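Local coordinates for protein CurD (Moorea producens 3L, PDB 5KP7) that probably acts as a hydroxymethylglutaryl-CoA synthase-type acyltransferase and holds a 4'-phosphopantetheine arm in its pocket, at residues V222-R227 and D238-S243; L242-C247 and G279-A284; L271-P276 and R306-G311. The protein carries 3 engineered substitutions. All blocks are in the same frame, centred on the assembly; numbering follows the deposited sequence.

Contact 1: V222-R227 and D238-S243. With PNS (4'-phosphopantetheine), chain E.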
loop_
_atom_site.group_PDB
_atom_site.type_symbol
_atom_site.label_atom_id
_atom_site.label_comp_id
_atom_site.label_asym_id
_atom_site.label_seq_id
_atom_site.Cartn_x
_atom_site.Cartn_y
_atom_site.Cartn_z
ATOM N N VAL A 222 -5.126 -17.760 -2.716
ATOM C CA VAL A 222 -3.810 -18.091 -2.123
ATOM C C VAL A 222 -3.787 -17.611 -0.668
ATOM O O VAL A 222 -4.318 -16.538 -0.365
ATOM C CB VAL A 222 -2.668 -17.481 -2.954
ATOM C CG1 VAL A 222 -2.778 -15.971 -3.048
ATOM C CG2 VAL A 222 -1.274 -17.892 -2.428
ATOM N N MET A 223 -3.178 -18.395 0.214
ATOM C CA MET A 223 -3.093 -18.007 1.630
ATOM C C MET A 223 -1.802 -17.283 1.949
ATOM O O MET A 223 -1.051 -17.684 2.851
ATOM C CB MET A 223 -3.259 -19.261 2.510
ATOM C CG MET A 223 -4.663 -19.813 2.444
ATOM S SD MET A 223 -5.943 -18.759 3.100
ATOM C CE MET A 223 -5.475 -18.597 4.823
ATOM N N ASP A 224 -1.536 -16.191 1.235
ATOM C CA ASP A 224 -0.303 -15.463 1.457
ATOM C C ASP A 224 -0.330 -14.640 2.718
ATOM O O ASP A 224 0.558 -14.768 3.579
ATOM C CB ASP A 224 0.156 -14.669 0.237
ATOM C CG ASP A 224 -0.820 -13.635 -0.260
ATOM O OD1 ASP A 224 -2.055 -13.842 -0.231
ATOM O OD2 ASP A 224 -0.299 -12.618 -0.792
ATOM N N THR A 225 -1.333 -13.815 2.860
ATOM C CA THR A 225 -1.605 -13.217 4.159
ATOM C C THR A 225 -3.100 -13.104 4.256
ATOM O O THR A 225 -3.781 -13.067 3.226
ATOM C CB THR A 225 -1.015 -11.812 4.370
ATOM O OG1 THR A 225 -1.786 -10.848 3.699
ATOM C CG2 THR A 225 0.434 -11.671 3.950
ATOM N N CYS A 226 -3.594 -13.033 5.486
ATOM C CA CYS A 226 -5.044 -12.862 5.693
ATOM C C CYS A 226 -5.240 -12.215 7.067
ATOM O O CYS A 226 -4.273 -11.949 7.778
ATOM C CB CYS A 226 -5.760 -14.210 5.581
ATOM S SG CYS A 226 -5.209 -15.406 6.781
ATOM N N ARG A 227 -6.495 -11.897 7.393
ATOM C CA ARG A 227 -6.854 -11.236 8.640
ATOM C C ARG A 227 -8.048 -11.969 9.217
ATOM O O ARG A 227 -9.202 -11.488 9.184
ATOM C CB ARG A 227 -7.184 -9.779 8.381
ATOM C CG ARG A 227 -5.998 -8.953 7.942
ATOM C CD ARG A 227 -6.473 -7.534 7.666
ATOM N NE ARG A 227 -5.404 -6.707 7.130
ATOM C CZ ARG A 227 -4.478 -6.119 7.861
ATOM N NH1 ARG A 227 -4.461 -6.270 9.176
ATOM N NH2 ARG A 227 -3.541 -5.386 7.261
ATOM N N ASP A 238 6.984 -14.387 2.757
ATOM C CA ASP A 238 7.748 -14.882 1.622
ATOM C C ASP A 238 6.832 -15.318 0.423
ATOM O O ASP A 238 7.076 -14.978 -0.753
ATOM C CB ASP A 238 8.668 -16.021 2.055
ATOM C CG ASP A 238 9.912 -15.531 2.825
ATOM O OD1 ASP A 238 9.825 -14.633 3.704
ATOM O OD2 ASP A 238 10.999 -16.011 2.521
ATOM N N LEU A 239 5.804 -16.090 0.732
ATOM C CA LEU A 239 4.794 -16.464 -0.238
ATOM C C LEU A 239 4.133 -15.213 -0.809
ATOM O O LEU A 239 3.842 -15.139 -1.999
ATOM C CB LEU A 239 3.741 -17.390 0.414
ATOM C CG LEU A 239 2.547 -17.807 -0.428
ATOM C CD1 LEU A 239 2.930 -18.449 -1.752
ATOM C CD2 LEU A 239 1.661 -18.753 0.368
ATOM N N SER A 240 3.832 -14.250 0.062
ATOM C CA SER A 240 3.191 -13.030 -0.400
ATOM C C SER A 240 4.051 -12.276 -1.409
ATOM O O SER A 240 3.537 -11.833 -2.444
ATOM C CB SER A 240 2.763 -12.128 0.753
ATOM O OG SER A 240 1.755 -11.229 0.252
ATOM N N LEU A 241 5.345 -12.186 -1.152
ATOM C CA LEU A 241 6.230 -11.513 -2.124
ATOM C C LEU A 241 6.255 -12.243 -3.474
ATOM O O LEU A 241 6.149 -11.632 -4.523
ATOM C CB LEU A 241 7.632 -11.371 -1.536
ATOM C CG LEU A 241 8.651 -10.680 -2.438
ATOM C CD1 LEU A 241 8.088 -9.443 -3.098
ATOM C CD2 LEU A 241 9.902 -10.375 -1.621
ATOM N N LEU A 242 6.374 -13.572 -3.441
ATOM C CA LEU A 242 6.340 -14.341 -4.692
ATOM C C LEU A 242 5.014 -14.178 -5.450
ATOM O O LEU A 242 4.997 -14.089 -6.672
ATOM C CB LEU A 242 6.664 -15.830 -4.436
ATOM C CG LEU A 242 8.038 -16.082 -3.811
ATOM C CD1 LEU A 242 8.133 -17.502 -3.236
ATOM C CD2 LEU A 242 9.169 -15.826 -4.773
ATOM N N SER A 243 3.907 -14.128 -4.714
ATOM C CA SER A 243 2.606 -13.949 -5.311
ATOM C C SER A 243 2.450 -12.534 -5.938
ATOM O O SER A 243 1.952 -12.383 -7.051
ATOM C CB SER A 243 1.520 -14.199 -4.253
ATOM O OG SER A 243 0.231 -14.084 -4.817
HETATM O O23 PNS E . 13.505 -8.486 5.212
HETATM P P24 PNS E . 12.413 -9.458 5.593
HETATM O O26 PNS E . 12.707 -10.549 6.600
HETATM O O27 PNS E . 11.152 -8.653 6.232
HETATM C C28 PNS E . 10.611 -7.492 5.615
HETATM C C29 PNS E . 10.179 -6.458 6.656
HETATM C C30 PNS E . 9.376 -5.298 6.087
HETATM C C31 PNS E . 10.842 -6.532 8.054
HETATM C C32 PNS E . 8.906 -7.230 7.286
HETATM O O33 PNS E . 8.255 -6.466 8.339
HETATM C C34 PNS E . 7.759 -7.677 6.402
HETATM O O35 PNS E . 7.831 -8.728 5.772
HETATM N N36 PNS E . 6.737 -6.829 6.285
HETATM C C37 PNS E . 5.849 -6.851 5.144
HETATM C C38 PNS E . 4.722 -7.848 5.229
HETATM C C39 PNS E . 3.970 -7.645 3.935
HETATM O O40 PNS E . 3.040 -6.848 3.894
HETATM N N41 PNS E . 4.407 -8.338 2.879
HETATM C C42 PNS E . 3.755 -8.195 1.597
HETATM C C43 PNS E . 4.549 -8.813 0.466
HETATM S S44 PNS E . 3.514 -8.611 -0.997
#
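The flat group of this contact is the carboxylate of D224, and S240 reaches it through OD2: S240 OG donates a hydrogen bond to D224 OD2 over 2.7 Å, arriving on the anti side and 33° out of the carboxylate plane. The hydroxyls of Y350 and S352 share OD2, while OD1 takes the backbone N-H of G353, so both oxygens are held and the group cannot easily turn. The aspartate CG lies between its own backbone N and carbonyl carbon (chi1 59°), which brings the acid down onto the helix; D224 CB rests 3.5 Å from S240 CA. Beside this polar centre the packing is apolar. V222 CG2 and L239 CD2 meet tip to tip at 4.1 Å, and L239 CD2 also sits 3.8 Å from M223 O. T225 brings CG2 to 4.0 Å from S240 OG, its own hydroxyl being taken by S352. Here a loop and the short strand 225-226 lie against the start of helix 237-258, whose S240 is a phosphopantetheine-binding residue. S240 OG stands 3.4 Å from S44 of the phosphopantetheine. The chemistry is that of a second shell: D224, held from several sides, accepts the hydrogen bond of the serine and so probably sets the direction of its O-H beside the ligand sulfur.

Contact 2: L242-C247 and G279-A284. With PNS (4'-phosphopantetheine), chain E.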
loop_
_atom_site.group_PDB
_atom_site.type_symbol
_atom_site.label_atom_id
_atom_site.label_comp_id
_atom_site.label_asym_id
_atom_site.label_seq_id
_atom_site.Cartn_x
_atom_site.Cartn_y
_atom_site.Cartn_z
ATOM N N LEU A 242 6.374 -13.572 -3.441
ATOM C CA LEU A 242 6.340 -14.341 -4.692
ATOM C C LEU A 242 5.014 -14.178 -5.450
ATOM O O LEU A 242 4.997 -14.089 -6.672
ATOM C CB LEU A 242 6.664 -15.830 -4.436
ATOM C CG LEU A 242 8.038 -16.082 -3.811
ATOM C CD1 LEU A 242 8.133 -17.502 -3.236
ATOM C CD2 LEU A 242 9.169 -15.826 -4.773
ATOM N N SER A 243 3.907 -14.128 -4.714
ATOM C CA SER A 243 2.606 -13.949 -5.311
ATOM C C SER A 243 2.450 -12.534 -5.938
ATOM O O SER A 243 1.952 -12.383 -7.051
ATOM C CB SER A 243 1.520 -14.199 -4.253
ATOM O OG SER A 243 0.231 -14.084 -4.817
ATOM N N TYR A 244 2.920 -11.519 -5.222
ATOM C CA TYR A 244 2.980 -10.146 -5.747
ATOM C C TYR A 244 3.741 -10.107 -7.082
ATOM O O TYR A 244 3.298 -9.498 -8.057
ATOM C CB TYR A 244 3.647 -9.249 -4.729
ATOM C CG TYR A 244 3.748 -7.758 -5.066
ATOM C CD1 TYR A 244 4.629 -7.291 -6.019
ATOM C CD2 TYR A 244 3.005 -6.819 -4.375
ATOM C CE1 TYR A 244 4.748 -5.942 -6.286
ATOM C CE2 TYR A 244 3.111 -5.451 -4.649
ATOM C CZ TYR A 244 3.998 -5.027 -5.608
ATOM O OH TYR A 244 4.147 -3.689 -5.891
ATOM N N LEU A 245 4.901 -10.755 -7.120
ATOM C CA LEU A 245 5.711 -10.788 -8.335
ATOM C C LEU A 245 5.015 -11.505 -9.490
ATOM O O LEU A 245 5.028 -11.013 -10.615
ATOM C CB LEU A 245 7.067 -11.443 -8.037
ATOM C CG LEU A 245 7.992 -10.608 -7.151
ATOM C CD1 LEU A 245 9.103 -11.454 -6.541
ATOM C CD2 LEU A 245 8.578 -9.468 -7.938
ATOM N N ASP A 246 4.385 -12.641 -9.205
ATOM C CA ASP A 246 3.571 -13.349 -10.198
ATOM C C ASP A 246 2.451 -12.443 -10.745
ATOM O O ASP A 246 2.225 -12.397 -11.933
ATOM C CB ASP A 246 2.962 -14.633 -9.657
ATOM C CG ASP A 246 3.944 -15.787 -9.520
ATOM O OD1 ASP A 246 5.028 -15.776 -10.173
ATOM O OD2 ASP A 246 3.590 -16.757 -8.793
ATOM N N CYS A 247 1.756 -11.738 -9.872
ATOM C CA CYS A 247 0.652 -10.885 -10.284
ATOM C C CYS A 247 1.131 -9.654 -11.050
ATOM O O CYS A 247 0.484 -9.207 -11.992
ATOM C CB CYS A 247 -0.177 -10.474 -9.082
ATOM S SG CYS A 247 -1.229 -11.815 -8.450
ATOM N N GLY A 279 11.794 -1.517 -0.710
ATOM C CA GLY A 279 12.768 -2.479 -1.220
ATOM C C GLY A 279 12.155 -3.533 -2.124
ATOM O O GLY A 279 12.772 -3.944 -3.119
ATOM N N MET A 280 10.937 -3.977 -1.801
ATOM C CA MET A 280 10.315 -4.986 -2.631
ATOM C C MET A 280 9.748 -4.437 -3.920
ATOM O O MET A 280 9.696 -5.161 -4.913
ATOM C CB MET A 280 9.275 -5.841 -1.889
ATOM C CG MET A 280 8.129 -5.092 -1.340
ATOM S SD MET A 280 6.778 -6.255 -1.007
ATOM C CE MET A 280 6.080 -6.442 -2.641
ATOM N N VAL A 281 9.378 -3.145 -3.944
ATOM C CA VAL A 281 8.998 -2.495 -5.180
ATOM C C VAL A 281 10.231 -2.363 -6.101
ATOM O O VAL A 281 10.147 -2.615 -7.298
ATOM C CB VAL A 281 8.305 -1.138 -4.893
ATOM C CG1 VAL A 281 8.064 -0.339 -6.169
ATOM C CG2 VAL A 281 6.989 -1.388 -4.149
ATOM N N LYS A 282 11.374 -2.032 -5.517
ATOM C CA LYS A 282 12.636 -2.018 -6.285
ATOM C C LYS A 282 12.899 -3.392 -6.898
ATOM O O LYS A 282 13.224 -3.497 -8.083
ATOM C CB LYS A 282 13.799 -1.539 -5.408
ATOM C CG LYS A 282 15.124 -1.403 -6.164
ATOM C CD LYS A 282 16.132 -0.613 -5.317
ATOM C CE LYS A 282 17.499 -0.650 -5.889
ATOM N NZ LYS A 282 18.439 0.158 -5.060
ATOM N N GLY A 283 12.699 -4.457 -6.119
ATOM C CA GLY A 283 12.817 -5.825 -6.646
ATOM C C GLY A 283 11.831 -6.193 -7.749
ATOM O O GLY A 283 12.202 -6.826 -8.734
ATOM N N ALA A 284 10.573 -5.790 -7.587
ATOM C CA ALA A 284 9.553 -6.022 -8.613
ATOM C C ALA A 284 9.851 -5.304 -9.932
ATOM O O ALA A 284 9.772 -5.896 -11.013
ATOM C CB ALA A 284 8.170 -5.648 -8.090
HETATM O O23 PNS E . 13.505 -8.486 5.212
HETATM P P24 PNS E . 12.413 -9.458 5.593
HETATM O O26 PNS E . 12.707 -10.549 6.600
HETATM O O27 PNS E . 11.152 -8.653 6.232
HETATM C C28 PNS E . 10.611 -7.492 5.615
HETATM C C29 PNS E . 10.179 -6.458 6.656
HETATM C C30 PNS E . 9.376 -5.298 6.087
HETATM C C31 PNS E . 10.842 -6.532 8.054
HETATM C C32 PNS E . 8.906 -7.230 7.286
HETATM O O33 PNS E . 8.255 -6.466 8.339
HETATM C C34 PNS E . 7.759 -7.677 6.402
HETATM O O35 PNS E . 7.831 -8.728 5.772
HETATM N N36 PNS E . 6.737 -6.829 6.285
HETATM C C37 PNS E . 5.849 -6.851 5.144
HETATM C C38 PNS E . 4.722 -7.848 5.229
HETATM C C39 PNS E . 3.970 -7.645 3.935
HETATM O O40 PNS E . 3.040 -6.848 3.894
HETATM N N41 PNS E . 4.407 -8.338 2.879
HETATM C C42 PNS E . 3.755 -8.195 1.597
HETATM C C43 PNS E . 4.549 -8.813 0.466
HETATM S S44 PNS E . 3.514 -8.611 -0.997
#
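Y244 leaves helix 237-258 and reaches toward M280 on helix 278-293, and its path from CB to OH covers most of the contact. Y244 CB, at the root, passes 3.8 Å from S44 of the phosphopantetheine. With CG anti to the backbone N (chi1 -177°), the ring swings into the space between the helices, where the methyl CE of M280 settles over the middle of one face. M280 CE is 3.5 Å from the centroid of the Y244 ring, 9° off the normal, in a CH-pi contact, and M280 SD stands farther up over the same face at 5.2 Å from the centroid. Farther out, Y244 CE1 finds A284 CB near the ring plane at 3.9 Å, F348 adds an edge-to-face ring contact, and the OH ends in a hydrogen bond to the carbonyl of H274, with V281 CG2 nearby. The next residue, L245, lays CD2 against A284 CA at 3.6 Å. The short segments' axes approach to 10.8 Å at 41°, a spacing the tyrosine and methionine fill. M280 SD also lies 3.7 Å from C43 of the ligand. The arrangement is a Met-aromatic contact between two helices, forming part of the wall round the thiol end of the phosphopantetheine pocket.

Contact 3: L271-P276 and R306-G311. With PNS (4'-phosphopantetheine), chain E.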
loop_
_atom_site.group_PDB
_atom_site.type_symbol
_atom_site.label_atom_id
_atom_site.label_comp_id
_atom_site.label_asym_id
_atom_site.label_seq_id
_atom_site.Cartn_x
_atom_site.Cartn_y
_atom_site.Cartn_z
ATOM N N LEU A 271 6.006 4.968 -12.758
ATOM C CA LEU A 271 5.305 3.768 -12.294
ATOM C C LEU A 271 5.062 3.875 -10.806
ATOM O O LEU A 271 5.986 4.169 -10.043
ATOM C CB LEU A 271 6.148 2.531 -12.589
ATOM C CG LEU A 271 6.400 2.241 -14.064
ATOM C CD1 LEU A 271 7.535 1.244 -14.189
ATOM C CD2 LEU A 271 5.151 1.751 -14.782
ATOM N N SER A 272 3.800 3.672 -10.398
ATOM C CA SER A 272 3.392 3.636 -8.994
ATOM C C SER A 272 2.892 2.243 -8.661
ATOM O O SER A 272 2.228 1.601 -9.506
ATOM C CB SER A 272 2.304 4.668 -8.700
ATOM O OG SER A 272 2.916 5.917 -8.337
ATOM N N PHE A 273 3.227 1.779 -7.464
ATOM C CA PHE A 273 2.948 0.387 -7.067
ATOM C C PHE A 273 2.330 0.371 -5.680
ATOM O O PHE A 273 2.646 1.238 -4.842
ATOM C CB PHE A 273 4.263 -0.387 -6.944
ATOM C CG PHE A 273 5.044 -0.600 -8.242
ATOM C CD1 PHE A 273 5.838 0.401 -8.767
ATOM C CD2 PHE A 273 5.082 -1.849 -8.845
ATOM C CE1 PHE A 273 6.618 0.163 -9.899
ATOM C CE2 PHE A 273 5.856 -2.099 -9.980
ATOM C CZ PHE A 273 6.603 -1.063 -10.522
ATOM N N HIS A 274 1.500 -0.646 -5.391
ATOM C CA HIS A 274 1.229 -0.991 -4.018
ATOM C C HIS A 274 2.592 -1.241 -3.372
ATOM O O HIS A 274 3.385 -2.000 -3.908
ATOM C CB HIS A 274 0.359 -2.252 -3.894
ATOM C CG HIS A 274 0.223 -2.701 -2.488
ATOM N ND1 HIS A 274 -0.201 -1.849 -1.507
ATOM C CD2 HIS A 274 0.565 -3.854 -1.866
ATOM C CE1 HIS A 274 -0.160 -2.457 -0.343
ATOM N NE2 HIS A 274 0.300 -3.675 -0.530
ATOM N N THR A 275 2.860 -0.578 -2.231
ATOM C CA THR A 275 4.185 -0.524 -1.636
ATOM C C THR A 275 4.174 -1.009 -0.184
ATOM O O THR A 275 4.060 -0.219 0.757
ATOM C CB THR A 275 4.759 0.918 -1.760
ATOM O OG1 THR A 275 4.830 1.299 -3.139
ATOM C CG2 THR A 275 6.180 0.975 -1.181
ATOM N N PRO A 276 4.298 -2.330 0.021
ATOM C CA PRO A 276 4.395 -2.804 1.396
ATOM C C PRO A 276 5.639 -2.257 2.101
ATOM O O PRO A 276 5.594 -1.952 3.285
ATOM C CB PRO A 276 4.467 -4.326 1.223
ATOM C CG PRO A 276 3.814 -4.591 -0.071
ATOM C CD PRO A 276 4.247 -3.441 -0.938
ATOM N N ARG A 306 14.571 7.169 -11.743
ATOM C CA ARG A 306 13.819 8.123 -12.559
ATOM C C ARG A 306 12.314 7.919 -12.440
ATOM O O ARG A 306 11.584 8.886 -12.285
ATOM C CB ARG A 306 14.224 7.996 -14.024
ATOM C CG ARG A 306 13.519 8.975 -14.954
ATOM C CD ARG A 306 14.073 8.962 -16.373
ATOM N NE ARG A 306 13.990 7.621 -16.965
ATOM C CZ ARG A 306 13.020 7.153 -17.754
ATOM N NH1 ARG A 306 13.133 5.904 -18.217
ATOM N NH2 ARG A 306 11.964 7.889 -18.108
ATOM N N ARG A 307 11.864 6.668 -12.538
ATOM C CA ARG A 307 10.447 6.375 -12.737
ATOM C C ARG A 307 9.700 5.871 -11.502
ATOM O O ARG A 307 8.487 5.960 -11.458
ATOM C CB ARG A 307 10.239 5.383 -13.878
ATOM C CG ARG A 307 10.749 5.869 -15.237
ATOM C CD ARG A 307 10.035 5.178 -16.393
ATOM N NE ARG A 307 10.404 3.771 -16.454
ATOM C CZ ARG A 307 9.646 2.775 -16.928
ATOM N NH1 ARG A 307 10.135 1.548 -16.935
ATOM N NH2 ARG A 307 8.440 2.995 -17.442
ATOM N N VAL A 308 10.431 5.322 -10.535
ATOM C CA VAL A 308 9.811 4.632 -9.404
ATOM C C VAL A 308 10.101 5.325 -8.068
ATOM O O VAL A 308 9.201 5.445 -7.225
ATOM C CB VAL A 308 10.270 3.175 -9.351
ATOM C CG1 VAL A 308 9.513 2.433 -8.258
ATOM C CG2 VAL A 308 10.083 2.507 -10.699
ATOM N N MET A 309 11.320 5.809 -7.857
ATOM C CA MET A 309 11.628 6.475 -6.606
ATOM C C MET A 309 10.673 7.645 -6.228
ATOM O O MET A 309 10.335 7.805 -5.048
ATOM C CB MET A 309 13.101 6.900 -6.600
ATOM C CG MET A 309 13.629 7.319 -5.280
ATOM S SD MET A 309 13.778 5.939 -4.101
ATOM C CE MET A 309 13.289 6.968 -2.760
ATOM N N PRO A 310 10.209 8.461 -7.207
ATOM C CA PRO A 310 9.343 9.586 -6.796
ATOM C C PRO A 310 8.079 9.121 -6.047
ATOM O O PRO A 310 7.688 9.742 -5.041
ATOM C CB PRO A 310 9.000 10.270 -8.132
ATOM C CG PRO A 310 10.228 10.003 -8.953
ATOM C CD PRO A 310 10.626 8.592 -8.617
ATOM N N GLY A 311 7.516 8.012 -6.488
ATOM C CA GLY A 311 6.331 7.420 -5.834
ATOM C C GLY A 311 6.597 6.865 -4.454
ATOM O O GLY A 311 5.662 6.747 -3.626
HETATM O O23 PNS E . 13.505 -8.486 5.212
HETATM P P24 PNS E . 12.413 -9.458 5.593
HETATM O O26 PNS E . 12.707 -10.549 6.600
HETATM O O27 PNS E . 11.152 -8.653 6.232
HETATM C C28 PNS E . 10.611 -7.492 5.615
HETATM C C29 PNS E . 10.179 -6.458 6.656
HETATM C C30 PNS E . 9.376 -5.298 6.087
HETATM C C31 PNS E . 10.842 -6.532 8.054
HETATM C C32 PNS E . 8.906 -7.230 7.286
HETATM O O33 PNS E . 8.255 -6.466 8.339
HETATM C C34 PNS E . 7.759 -7.677 6.402
HETATM O O35 PNS E . 7.831 -8.728 5.772
HETATM N N36 PNS E . 6.737 -6.829 6.285
HETATM C C37 PNS E . 5.849 -6.851 5.144
HETATM C C38 PNS E . 4.722 -7.848 5.229
HETATM C C39 PNS E . 3.970 -7.645 3.935
HETATM O O40 PNS E . 3.040 -6.848 3.894
HETATM N N41 PNS E . 4.407 -8.338 2.879
HETATM C C42 PNS E . 3.755 -8.195 1.597
HETATM C C43 PNS E . 4.549 -8.813 0.466
HETATM S S44 PNS E . 3.514 -8.611 -0.997
HETATM O O HOH W 1 6.655 4.404 -7.331
#
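L271 N donates to R307 O almost in a straight line, 3.0 Å and 174° at the hydrogen, and one water continues the link by donating to the carbonyl oxygens of both L271 and V308. Next to this backbone bond the side chains of L271 and R307 run side by side, L271 CD1 lying over one face of the guanidinium, toward its rim, 3.8 Å from R307 CZ; a bend at chi3 (-69°) of the arginine turns the group there. Its orientation is fixed by polar partners: NH2 meets the carbonyls of Y264 and F268, and NE forms a salt bridge with D303. Strand 270-273 is an outermost strand, within this chain, of the mixed sheet of this thiolase-like fold, parallel to strand 343-351 on one edge; along the other lies the junction of helices 297-307 and 309-318. A leucine in place of R307 would probably leave D303 without this cationic mate and the Y264 and F268 carbonyls without this donor. F273 and V308 cross at about a right angle, F273 CE1 coming 4.0 Å from V308 CG1. Past the strand, T275 OG1 bonds back to F273 O at 2.8 Å from above the carbonyl plane, and P276 CB reaches to within 3.9 Å of O40 of the phosphopantetheine.

How the contacts relate
Read from the N terminus, contact 1 closes first: ten residues separate its segments, and the chain returns through the small hairpin of strands 225-226 and 234-235 into helix 237-258. Contact 2 opens on the same helix, sharing L242 and S243 with contact 1, and L241 CD1 touches M280 CE between them. Before contact 2 closes on helix 278-293, contact 3 has opened on strand 270-273; it closes only at 306-311, so these two cross. Besides the tyrosine's bond to the H274 carbonyl, V281 packs on F273 and T275. Together they join a loop, two helices, a sheet edge and a helix junction, and each contact has at least one residue touching the ligand.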